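Local coordinates for designed Anbu Protein (Synthetic construct, PDB 5LOY) that probably works in protein degradation as a proteasome-type Ntn hydrolase, and forms helical assemblies as a consensus-designed Anbu protein, at residues A82-G87 with G132-A137. Numbering follows the deposited sequence.
Sequences AARLVG and GNFIEA
Phe134 lays one face of its ring on Ala83. The methyl CB of Ala83 sits over the middle of the ring, 4.0 Å from its centroid and 7° off the normal, which makes a CH-pi contact. The CE2 corner of the Phe134 ring reaches the helix backbone obliquely, 3.6 Å from CA of Arg84. CB of Arg84 also meets CE2 of Phe134, at 4.0 Å, while the rest of the Arg84 chain turns off from the ring. At the other end of the contact, two glycines bring the backbones together. CA of Gly87 lies 3.4 Å from O of Gly132 in a CA-H...O contact. A beta carbon on Gly87 would clash with that oxygen. Gly132 has a positive phi (92°), and there a beta carbon would be pressed against the preceding carbonyl oxygen. Both segments belong to the four-layer alpha-beta-beta-alpha fold of proteasome-type subunits: helix 79-94 packs on the sheet that ends in strand 134-136. The ring reaches the helix with CG between the backbone N and the carbonyl carbon of Phe134 (chi1 56°). With an alanine in place of Phe134, the Ala83 methyl would probably lose its aromatic face and a gap would open beside Arg84. Phe80, from the same helix, meets the Phe134 ring edge-to-face, and Ile128 touches it from strand 124-128. Ala83 also packs on Leu114 and Phe126. Backbone hydrogen bonds join Ile135 to Leu127.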
loop_
_atom_site.group_PDB
_atom_site.type_symbol
_atom_site.label_atom_id
_atom_site.label_comp_id
_atom_site.label_asym_id
_atom_site.label_seq_id
_atom_site.Cartn_x
_atom_site.Cartn_y
_atom_site.Cartn_z
ATOM N N ALA A 82 18.008 -24.887 3.567
ATOM C CA ALA A 82 18.200 -24.037 2.391
ATOM C C ALA A 82 18.098 -22.541 2.732
ATOM O O ALA A 82 18.946 -21.736 2.333
ATOM C CB ALA A 82 17.173 -24.384 1.320
ATOM N N ALA A 83 17.060 -22.194 3.485
ATOM C CA ALA A 83 16.830 -20.814 3.922
ATOM C C ALA A 83 17.982 -20.326 4.775
ATOM O O ALA A 83 18.420 -19.203 4.649
ATOM C CB ALA A 83 15.521 -20.711 4.697
ATOM N N ARG A 84 18.461 -21.183 5.648
ATOM C CA ARG A 84 19.619 -20.881 6.444
ATOM C C ARG A 84 20.865 -20.600 5.589
ATOM O O ARG A 84 21.672 -19.737 5.933
ATOM C CB ARG A 84 19.891 -22.034 7.397
ATOM C CG ARG A 84 20.749 -21.656 8.571
ATOM C CD ARG A 84 20.454 -22.572 9.740
ATOM N NE ARG A 84 21.640 -22.766 10.569
ATOM C CZ ARG A 84 21.877 -23.856 11.306
ATOM N NH1 ARG A 84 20.990 -24.862 11.316
ATOM N NH2 ARG A 84 22.997 -23.952 12.036
ATOM N N LEU A 85 21.019 -21.306 4.476
ATOM C CA LEU A 85 22.120 -21.005 3.560
ATOM C C LEU A 85 21.995 -19.617 2.939
ATOM O O LEU A 85 22.999 -18.925 2.781
ATOM C CB LEU A 85 22.214 -22.033 2.430
ATOM C CG LEU A 85 22.706 -23.434 2.815
ATOM C CD1 LEU A 85 22.553 -24.358 1.620
ATOM C CD2 LEU A 85 24.135 -23.408 3.317
ATOM N N VAL A 86 20.787 -19.224 2.563
ATOM C CA VAL A 86 20.599 -17.931 1.943
ATOM C C VAL A 86 20.932 -16.845 2.937
ATOM O O VAL A 86 21.643 -15.882 2.625
ATOM C CB VAL A 86 19.166 -17.749 1.429
ATOM C CG1 VAL A 86 18.940 -16.320 0.946
ATOM C CG2 VAL A 86 18.871 -18.738 0.299
ATOM N N GLY A 87 20.433 -17.009 4.149
ATOM C CA GLY A 87 20.701 -16.074 5.232
ATOM C C GLY A 87 22.159 -15.953 5.594
ATOM O O GLY A 87 22.631 -14.859 5.860
ATOM N N GLY A 132 19.372 -11.532 7.855
ATOM C CA GLY A 132 19.729 -12.911 7.546
ATOM C C GLY A 132 19.075 -13.992 8.400
ATOM O O GLY A 132 19.346 -15.166 8.208
ATOM N N ASN A 133 18.220 -13.610 9.340
ATOM C CA ASN A 133 17.325 -14.576 9.953
ATOM C C ASN A 133 16.049 -14.663 9.116
ATOM O O ASN A 133 15.933 -13.961 8.122
ATOM C CB ASN A 133 17.048 -14.248 11.421
ATOM C CG ASN A 133 16.360 -12.908 11.618
ATOM O OD1 ASN A 133 16.289 -12.056 10.714
ATOM N ND2 ASN A 133 15.848 -12.710 12.834
ATOM N N PHE A 134 15.138 -15.571 9.449
ATOM C CA PHE A 134 14.036 -15.887 8.543
ATOM C C PHE A 134 12.830 -16.508 9.227
ATOM O O PHE A 134 12.914 -16.962 10.352
ATOM C CB PHE A 134 14.522 -16.842 7.418
ATOM C CG PHE A 134 15.153 -18.107 7.931
ATOM C CD1 PHE A 134 14.366 -19.200 8.277
ATOM C CD2 PHE A 134 16.527 -18.202 8.079
ATOM C CE1 PHE A 134 14.942 -20.364 8.752
ATOM C CE2 PHE A 134 17.113 -19.360 8.555
ATOM C CZ PHE A 134 16.322 -20.444 8.905
ATOM N N ILE A 135 11.708 -16.530 8.506
ATOM C CA ILE A 135 10.511 -17.180 8.976
ATOM C C ILE A 135 9.847 -18.009 7.881
ATOM O O ILE A 135 10.096 -17.805 6.704
ATOM C CB ILE A 135 9.505 -16.162 9.527
ATOM C CG1 ILE A 135 9.115 -15.144 8.464
ATOM C CG2 ILE A 135 10.085 -15.438 10.730
ATOM C CD1 ILE A 135 7.851 -14.363 8.808
ATOM N N GLU A 136 8.960 -18.899 8.311
ATOM C CA GLU A 136 8.264 -19.829 7.461
ATOM C C GLU A 136 6.750 -19.554 7.428
ATOM O O GLU A 136 6.110 -19.355 8.472
ATOM C CB GLU A 136 8.490 -21.265 7.973
ATOM C CG GLU A 136 7.834 -22.300 7.084
ATOM C CD GLU A 136 8.201 -23.740 7.369
ATOM O OE1 GLU A 136 8.828 -24.069 8.438
ATOM O OE2 GLU A 136 7.831 -24.568 6.476
ATOM N N ALA A 137 6.168 -19.618 6.230
ATOM C CA ALA A 137 4.723 -19.435 6.053
ATOM C C ALA A 137 3.922 -20.564 6.688
ATOM O O ALA A 137 4.391 -21.684 6.762
ATOM C CB ALA A 137 4.392 -19.336 4.584
#